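Local coordinates for protein proline dipeptidase (Streptococcus pneumoniae, PDB 3PN9) that probably hydrolyses dipeptides that end in proline, the chain described being the N-terminal domain of this creatinase/prolidase-type enzyme, at residues Val28-Leu33 / Ile131-Arg135; Glu54-Pro60 / Ser72-Tyr78; Trp85-Lys89 / Gly114-Glu120. All blocks are in the same frame, centred on the assembly; numbering follows the deposited sequence.

Interaction 1: Val28-Leu33 / Ile131-Arg135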
# COMPACT_ATOMS: atom_id res chain seq x y z
N VAL A 28 -26.72 5.66 -0.73
CA VAL A 28 -25.96 6.95 -0.67
C VAL A 28 -24.48 6.72 -0.87
O VAL A 28 -23.84 7.43 -1.65
CB VAL A 28 -26.29 7.74 0.62
CG1 VAL A 28 -25.32 8.99 0.77
CG2 VAL A 28 -27.77 8.26 0.60
N THR A 29 -23.90 5.70 -0.25
CA THR A 29 -22.49 5.45 -0.46
C THR A 29 -22.23 4.94 -1.86
O THR A 29 -21.21 5.28 -2.53
CB THR A 29 -21.94 4.40 0.56
OG1 THR A 29 -22.35 4.77 1.87
CG2 THR A 29 -20.42 4.28 0.45
N ILE A 30 -23.12 4.06 -2.35
CA ILE A 30 -22.91 3.59 -3.68
C ILE A 30 -22.91 4.76 -4.69
O ILE A 30 -22.10 4.80 -5.63
CB ILE A 30 -24.13 2.58 -4.06
CG1 ILE A 30 -23.91 1.29 -3.21
CG2 ILE A 30 -24.01 2.30 -5.60
CD1 ILE A 30 -25.08 0.17 -3.35
N ASN A 31 -23.85 5.67 -4.51
CA ASN A 31 -23.87 6.83 -5.42
C ASN A 31 -22.61 7.72 -5.29
O ASN A 31 -21.95 8.13 -6.34
CB ASN A 31 -25.11 7.67 -5.09
CG ASN A 31 -25.21 8.88 -6.03
OD1 ASN A 31 -25.00 8.73 -7.21
ND2 ASN A 31 -25.51 10.05 -5.51
N TYR A 32 -22.19 7.89 -4.05
CA TYR A 32 -20.89 8.64 -3.77
C TYR A 32 -19.67 8.00 -4.51
O TYR A 32 -18.87 8.70 -5.15
CB TYR A 32 -20.64 8.62 -2.25
CG TYR A 32 -19.27 9.19 -1.85
CD1 TYR A 32 -18.97 10.56 -2.11
CD2 TYR A 32 -18.33 8.37 -1.26
CE1 TYR A 32 -17.67 11.13 -1.72
CE2 TYR A 32 -17.06 8.90 -0.86
CZ TYR A 32 -16.77 10.27 -1.12
OH TYR A 32 -15.57 10.73 -0.70
N LEU A 33 -19.57 6.65 -4.50
CA LEU A 33 -18.48 5.98 -5.13
C LEU A 33 -18.67 5.84 -6.63
O LEU A 33 -17.71 5.70 -7.31
CB LEU A 33 -18.24 4.60 -4.51
CG LEU A 33 -18.02 4.58 -3.00
CD1 LEU A 33 -18.08 3.12 -2.37
CD2 LEU A 33 -16.61 5.25 -2.68
N ILE A 131 -14.97 5.19 4.79
CA ILE A 131 -15.68 6.00 3.84
C ILE A 131 -15.91 7.43 4.47
O ILE A 131 -15.88 8.42 3.75
CB ILE A 131 -17.16 5.39 3.58
CG1 ILE A 131 -17.13 3.96 2.96
CG2 ILE A 131 -18.17 6.40 2.84
CD1 ILE A 131 -16.37 3.88 1.77
N GLN A 132 -16.25 7.52 5.74
CA GLN A 132 -16.36 8.86 6.35
C GLN A 132 -15.00 9.66 6.18
O GLN A 132 -15.04 10.83 5.97
CB GLN A 132 -16.64 8.78 7.87
CG GLN A 132 -18.10 8.19 8.02
CD GLN A 132 -18.41 7.93 9.50
OE1 GLN A 132 -17.61 7.39 10.23
NE2 GLN A 132 -19.62 8.26 9.89
N ARG A 133 -13.86 8.99 6.34
CA ARG A 133 -12.53 9.62 6.12
C ARG A 133 -12.38 10.06 4.70
O ARG A 133 -11.90 11.20 4.38
CB ARG A 133 -11.39 8.59 6.59
CG ARG A 133 -9.97 9.19 6.62
CD ARG A 133 -8.82 8.06 6.65
NE ARG A 133 -9.23 6.95 7.49
CZ ARG A 133 -8.75 5.71 7.38
NH1 ARG A 133 -7.76 5.36 6.45
NH2 ARG A 133 -9.29 4.81 8.18
N MSE A 134 -12.90 9.26 3.75
CA MSE A 134 -12.72 9.63 2.38
C MSE A 134 -13.45 10.94 2.02
O MSE A 134 -13.03 11.73 1.09
CB MSE A 134 -13.33 8.47 1.47
CG MSE A 134 -12.90 8.66 0.13
SE MSE A 134 -13.45 6.90 -0.90
CE MSE A 134 -12.89 5.65 0.25
N ARG A 135 -14.58 11.16 2.67
CA ARG A 135 -15.34 12.41 2.43
C ARG A 135 -14.62 13.66 2.99
O ARG A 135 -15.04 14.75 2.63
CB ARG A 135 -16.69 12.33 3.13
CG ARG A 135 -17.56 11.23 2.49
CD ARG A 135 -18.98 11.21 3.13
NE ARG A 135 -19.90 10.13 2.66
CZ ARG A 135 -20.60 10.26 1.56
NH1 ARG A 135 -20.51 11.38 0.77
NH2 ARG A 135 -21.47 9.29 1.26
O HOH W 1 -22.59 7.29 2.93

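Interaction 2: Glu54-Pro60 / Ser72-Tyr78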
# COMPACT_ATOMS: atom_id res chain seq x y z
N GLU A 54 -11.95 -6.07 -11.10
CA GLU A 54 -12.91 -4.94 -11.18
C GLU A 54 -14.11 -5.17 -10.24
O GLU A 54 -14.42 -6.35 -9.92
CB GLU A 54 -13.51 -4.84 -12.58
CG GLU A 54 -12.65 -3.98 -13.53
CD GLU A 54 -13.46 -3.63 -14.87
OE1 GLU A 54 -13.86 -2.44 -15.14
OE2 GLU A 54 -13.69 -4.62 -15.55
N PRO A 55 -14.82 -4.09 -9.86
CA PRO A 55 -15.92 -4.33 -8.89
C PRO A 55 -17.15 -5.00 -9.61
O PRO A 55 -17.19 -5.10 -10.85
CB PRO A 55 -16.38 -2.93 -8.56
CG PRO A 55 -15.22 -2.00 -8.90
CD PRO A 55 -14.48 -2.67 -10.05
N LEU A 56 -18.16 -5.38 -8.84
CA LEU A 56 -19.42 -5.91 -9.40
C LEU A 56 -20.51 -5.08 -8.79
O LEU A 56 -20.67 -5.03 -7.55
CB LEU A 56 -19.53 -7.44 -9.02
CG LEU A 56 -21.04 -7.93 -9.17
CD1 LEU A 56 -21.18 -8.00 -10.73
CD2 LEU A 56 -21.08 -9.29 -8.56
N LEU A 57 -21.37 -4.50 -9.60
CA LEU A 57 -22.50 -3.83 -9.02
C LEU A 57 -23.71 -4.80 -9.17
O LEU A 57 -24.06 -5.20 -10.30
CB LEU A 57 -22.76 -2.53 -9.78
CG LEU A 57 -24.02 -1.69 -9.38
CD1 LEU A 57 -24.28 -1.45 -7.82
CD2 LEU A 57 -24.05 -0.35 -10.19
N PHE A 58 -24.37 -5.11 -8.04
CA PHE A 58 -25.52 -6.09 -8.09
C PHE A 58 -26.80 -5.34 -7.81
O PHE A 58 -26.87 -4.66 -6.80
CB PHE A 58 -25.27 -7.14 -6.99
CG PHE A 58 -26.38 -8.22 -6.96
CD1 PHE A 58 -26.35 -9.30 -7.86
CD2 PHE A 58 -27.45 -8.08 -6.06
CE1 PHE A 58 -27.41 -10.33 -7.78
CE2 PHE A 58 -28.47 -9.06 -5.97
CZ PHE A 58 -28.45 -10.16 -6.80
N VAL A 59 -27.82 -5.44 -8.69
CA VAL A 59 -28.99 -4.58 -8.57
C VAL A 59 -30.28 -5.40 -8.94
O VAL A 59 -30.12 -6.45 -9.56
CB VAL A 59 -28.94 -3.39 -9.55
CG1 VAL A 59 -27.70 -2.40 -9.14
CG2 VAL A 59 -28.84 -3.86 -11.04
N PRO A 60 -31.46 -4.92 -8.58
CA PRO A 60 -32.73 -5.56 -9.15
C PRO A 60 -32.70 -5.49 -10.66
O PRO A 60 -32.18 -4.52 -11.25
CB PRO A 60 -33.87 -4.63 -8.62
CG PRO A 60 -33.25 -3.99 -7.32
CD PRO A 60 -31.78 -3.76 -7.71
N SER A 72 -18.58 1.46 -15.71
CA SER A 72 -17.94 0.68 -16.81
C SER A 72 -17.60 -0.73 -16.35
O SER A 72 -17.23 -1.56 -17.17
CB SER A 72 -16.59 1.42 -17.20
OG SER A 72 -15.82 1.37 -16.00
N PHE A 73 -17.72 -1.06 -15.04
CA PHE A 73 -17.38 -2.43 -14.62
C PHE A 73 -18.70 -3.31 -14.62
O PHE A 73 -19.79 -2.77 -14.86
CB PHE A 73 -16.75 -2.41 -13.21
CG PHE A 73 -17.51 -1.55 -12.24
CD1 PHE A 73 -18.70 -2.04 -11.59
CD2 PHE A 73 -17.00 -0.24 -11.91
CE1 PHE A 73 -19.37 -1.19 -10.67
CE2 PHE A 73 -17.68 0.60 -10.98
CZ PHE A 73 -18.87 0.11 -10.36
N PRO A 74 -18.61 -4.61 -14.41
CA PRO A 74 -19.81 -5.51 -14.59
C PRO A 74 -21.00 -5.20 -13.64
O PRO A 74 -20.82 -4.79 -12.45
CB PRO A 74 -19.28 -6.95 -14.27
CG PRO A 74 -17.74 -6.84 -14.66
CD PRO A 74 -17.35 -5.36 -14.17
N VAL A 75 -22.20 -5.36 -14.17
CA VAL A 75 -23.45 -5.14 -13.46
C VAL A 75 -24.18 -6.51 -13.63
O VAL A 75 -24.19 -7.05 -14.74
CB VAL A 75 -24.27 -3.99 -14.08
CG1 VAL A 75 -25.70 -3.92 -13.47
CG2 VAL A 75 -23.56 -2.60 -13.85
N VAL A 76 -24.75 -7.05 -12.56
CA VAL A 76 -25.58 -8.27 -12.60
C VAL A 76 -26.91 -7.92 -11.93
O VAL A 76 -26.93 -7.22 -10.86
CB VAL A 76 -24.89 -9.42 -11.87
CG1 VAL A 76 -25.94 -10.68 -11.54
CG2 VAL A 76 -23.61 -9.86 -12.68
N GLY A 77 -28.04 -8.36 -12.53
CA GLY A 77 -29.34 -8.05 -11.99
C GLY A 77 -30.05 -9.33 -11.51
O GLY A 77 -29.58 -10.46 -11.76
N TYR A 78 -31.13 -9.19 -10.74
CA TYR A 78 -31.87 -10.43 -10.34
C TYR A 78 -33.34 -10.13 -10.39
O TYR A 78 -33.74 -8.99 -10.12
CB TYR A 78 -31.44 -11.02 -8.98
CG TYR A 78 -32.09 -10.30 -7.82
CD1 TYR A 78 -33.14 -10.91 -7.08
CD2 TYR A 78 -31.64 -8.99 -7.42
CE1 TYR A 78 -33.75 -10.25 -5.96
CE2 TYR A 78 -32.23 -8.31 -6.34
CZ TYR A 78 -33.29 -8.95 -5.61
OH TYR A 78 -33.83 -8.28 -4.54

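Interaction 3: Trp85-Lys89 / Gly114-Glu120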
# COMPACT_ATOMS: atom_id res chain seq x y z
N TRP A 85 -29.11 -13.97 -2.74
CA TRP A 85 -27.87 -14.47 -2.13
C TRP A 85 -27.18 -15.49 -3.05
O TRP A 85 -25.96 -15.48 -3.14
CB TRP A 85 -28.15 -15.06 -0.75
CG TRP A 85 -29.10 -14.08 -0.02
CD1 TRP A 85 -30.41 -14.32 0.39
CD2 TRP A 85 -28.82 -12.68 0.35
NE1 TRP A 85 -30.93 -13.18 0.99
CE2 TRP A 85 -29.99 -12.18 1.02
CE3 TRP A 85 -27.67 -11.85 0.26
CZ2 TRP A 85 -30.10 -10.82 1.50
CZ3 TRP A 85 -27.75 -10.51 0.75
CH2 TRP A 85 -28.98 -9.99 1.32
N GLN A 86 -27.96 -16.44 -3.64
CA GLN A 86 -27.32 -17.44 -4.47
C GLN A 86 -26.85 -16.81 -5.70
O GLN A 86 -25.83 -17.19 -6.22
CB GLN A 86 -28.35 -18.59 -4.86
CG GLN A 86 -28.49 -19.57 -3.55
CD GLN A 86 -27.15 -20.00 -2.90
OE1 GLN A 86 -26.94 -19.77 -1.68
NE2 GLN A 86 -26.23 -20.62 -3.70
N LYS A 87 -27.60 -15.84 -6.20
CA LYS A 87 -27.19 -15.23 -7.43
C LYS A 87 -25.83 -14.40 -7.22
O LYS A 87 -24.93 -14.37 -8.07
CB LYS A 87 -28.28 -14.25 -7.87
CG LYS A 87 -27.91 -13.61 -9.18
CD LYS A 87 -28.80 -14.10 -10.29
CE LYS A 87 -28.29 -13.57 -11.58
NZ LYS A 87 -29.39 -13.70 -12.50
N ILE A 88 -25.72 -13.75 -6.07
CA ILE A 88 -24.48 -12.95 -5.75
C ILE A 88 -23.37 -13.96 -5.64
O ILE A 88 -22.30 -13.78 -6.22
CB ILE A 88 -24.69 -12.27 -4.33
CG1 ILE A 88 -25.62 -11.02 -4.53
CG2 ILE A 88 -23.29 -11.81 -3.77
CD1 ILE A 88 -26.23 -10.48 -3.18
N LYS A 89 -23.59 -15.04 -4.87
CA LYS A 89 -22.47 -15.98 -4.69
C LYS A 89 -21.92 -16.56 -6.00
O LYS A 89 -20.70 -16.77 -6.15
CB LYS A 89 -22.94 -17.11 -3.77
CG LYS A 89 -21.75 -18.01 -3.30
CD LYS A 89 -22.35 -19.01 -2.26
CE LYS A 89 -21.19 -19.71 -1.60
NZ LYS A 89 -21.83 -20.27 -0.44
N GLY A 114 -27.97 -12.49 5.17
CA GLY A 114 -27.84 -12.94 3.78
C GLY A 114 -26.38 -12.97 3.30
O GLY A 114 -25.94 -13.92 2.65
N LEU A 115 -25.56 -11.93 3.64
CA LEU A 115 -24.16 -11.96 3.21
C LEU A 115 -23.39 -13.06 3.86
O LEU A 115 -22.39 -13.53 3.31
CB LEU A 115 -23.49 -10.56 3.49
CG LEU A 115 -24.11 -9.37 2.69
CD1 LEU A 115 -23.45 -7.98 3.17
CD2 LEU A 115 -23.69 -9.62 1.22
N LYS A 116 -23.78 -13.45 5.09
CA LYS A 116 -23.14 -14.63 5.70
C LYS A 116 -23.42 -15.95 4.94
O LYS A 116 -22.63 -16.89 5.06
CB LYS A 116 -23.51 -14.75 7.20
CG LYS A 116 -22.73 -13.68 8.01
CD LYS A 116 -23.06 -13.69 9.44
CE LYS A 116 -22.19 -14.74 10.09
NZ LYS A 116 -22.87 -14.99 11.39
N THR A 117 -24.44 -16.01 4.11
CA THR A 117 -24.55 -17.23 3.28
C THR A 117 -23.68 -17.07 2.04
O THR A 117 -23.29 -18.05 1.43
CB THR A 117 -25.96 -17.54 2.77
OG1 THR A 117 -26.33 -16.55 1.83
CG2 THR A 117 -26.96 -17.45 3.90
N VAL A 118 -23.40 -15.82 1.65
CA VAL A 118 -22.56 -15.65 0.47
C VAL A 118 -21.12 -15.89 0.94
O VAL A 118 -20.38 -16.53 0.22
CB VAL A 118 -22.65 -14.22 -0.10
CG1 VAL A 118 -21.53 -13.91 -1.16
CG2 VAL A 118 -24.07 -13.82 -0.53
N PHE A 119 -20.71 -15.30 2.10
CA PHE A 119 -19.36 -15.44 2.62
C PHE A 119 -19.39 -16.25 3.91
O PHE A 119 -19.39 -15.71 5.02
CB PHE A 119 -18.74 -13.99 2.92
CG PHE A 119 -18.86 -13.04 1.76
CD1 PHE A 119 -18.13 -13.29 0.60
CD2 PHE A 119 -19.68 -11.91 1.82
CE1 PHE A 119 -18.16 -12.42 -0.46
CE2 PHE A 119 -19.75 -11.08 0.76
CZ PHE A 119 -19.00 -11.31 -0.41
N GLU A 120 -19.41 -17.56 3.79
CA GLU A 120 -19.72 -18.46 4.91
C GLU A 120 -18.68 -18.55 5.95
O GLU A 120 -19.00 -18.87 7.07
CB GLU A 120 -19.95 -19.91 4.39
CG GLU A 120 -21.18 -19.88 3.48
CD GLU A 120 -21.52 -21.30 2.91
OE1 GLU A 120 -21.41 -21.52 1.70
OE2 GLU A 120 -21.86 -22.18 3.69

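Interaction 1: Val28-Leu33 / Ile131-Arg135
Tyr32 and Arg135 form a cation-pi pair between helix 27-34 and segment 131-135, on helix 128-134, two helices of the creatinase/prolidase N-terminal domain. Arg135 CZ stands 4.0 Å from the centroid of the Tyr32 ring and 19° off its normal, which places the guanidinium over the ring face. The two planes are not stacked flat but tilted 32° from each other, with NH1 dipping closest, 3.4 Å from Tyr32 CD1. The side chains run past one another in opposite directions: Tyr32 points its hydroxyl toward helix 128-134, while the arginine, extended from CG to NE, carries its charged end back toward helix 27-34. Tyr32 CG lies anti to the backbone N (chi1 173°), swinging the ring into the gap between the helices. Because the two side chains overlap along their length, Arg135 CG also meets the phenol end, 3.8 Å from Tyr32 CZ.

Selenomethionine Met134 approaches the same ring obliquely, its SE 4.1 Å from Tyr32 CE2, a Met-aromatic contact. Met134 SE also touches Leu33 CD2 across the interface. Elsewhere along the pair, Thr29 CG2 and Ile131 CG2 meet tip to tip at 3.9 Å; the first torsion of Thr29 turns CG2 to Ile131, while OG1 points elsewhere and is hydrogen-bonded to Glu103. Helix 6-17 of the same chain adds Ile10, which packs on Leu33 and Met134, and Lys6 makes a second cation-pi contact with Tyr32. One water links the helices, accepting from Arg135 NH2 at 2.8 Å and donating to Thr29 OG1 at 2.7 Å.

Interaction 2: Glu54-Pro60 / Ser72-Tyr78
Leu57 and Val75, like Phe58 and Val76, pair in parallel register between strands 56-60 and 75-78, whose axes approach to 4.7 Å and are inclined at 26°, within a beta-alpha-beta unit whose crossover helix is 64-70. Three sound backbone bonds define the ladder: Leu57 N to Pro74 O (2.9 Å), Val76 N to Leu57 O (3.0 Å) and Val59 N to Val76 O (2.9 Å). A fourth, Tyr78 N to Val59 O, is weak.

On the face carrying Phe58 and Val76, Leu56 CD1 comes 3.6 Å from Val76 CG2. Phe58 reaches on to Tyr78, CZ to CD2 at 3.5 Å; their planes are only 10° apart but slid so far that the rings barely overlap. Ahead of the strands, a chi1 of 46° turns the Phe73 ring against Pro55, whose CB lies over one ring face, 4.0 Å from the centroid in a CH-pi contact, with Leu57 CB at the ring edge. Tyr78 OH is bonded to the Gln44 backbone N.

Alternate backbone groups thus bond across this pair, while Leu56 and Phe58 bond to strand 46-50, and the apolar side chains pack on helix 64-70 from one face and on helix 84-91 from the other.

Interaction 3: Trp85-Lys89 / Gly114-Glu120
Trp85 inserts as a knob among Gly114, Leu115, Thr117 and Val118, the knobs-into-holes element of a helix pair, 84-91 against 109-118, whose short segments lie 9.0 Å apart at 38°. The indole is laid flat on the backbone of Gly114: Gly114 CA stands 3.5 Å from the centroid of the six-membered ring and 10° off its normal, a CH-pi contact over the face. This close approach relies on the absence of a side chain at Gly114. Val118 CG2 lies at the edge of the indole, Leu115 CD2 closes on CZ3, and Thr117 presents OG1 to Trp85 CB at 3.5 Å. One turn along, Ile88 CG2 crosses Val118 CG1 at about a right angle, 3.8 Å away.

Farther along the pair the extended Lys89 passes Val118 O to form a salt bridge with Glu120. Lys89 NZ to Glu120 OE1 reads 2.5 Å, a doubtfully short length, met on the anti side and 24° out of the carboxylate plane; Lys89 NZ also donates to Thr117 O at 3.2 Å, almost straight along the carbonyl direction.

Outside this shell, Ile88 and Leu115 both rest on Phe46, so both helices pack on strand 46-50. The wall facing the indole is tied within its own helix: the first torsion of Thr117 directs OG1 back to Gly114 O at 2.8 Å, and that carbonyl accepts from Thr117 N as well.

From the N terminus, helix 27-34 comes first, and its partner in interaction 1 is the last helix, 128-134, so this contact closes a loop of 97 residues that contains both other contacts. Within it, interaction 2 closes over the short helix 64-70 and joins strand 75-78, the outermost strand on its side of the sheet within this chain, to strand 56-60. The chain passes next into helix 84-91, where interaction 3 opens; it closes at helix 109-118 after strand 99-102. Interactions 2 and 3 are thus in series and touch, with Phe58 against Lys87 and Ile88. Interactions 1 and 3 lie on opposite sides of the chain's centre, their own centres about 23 Å apart.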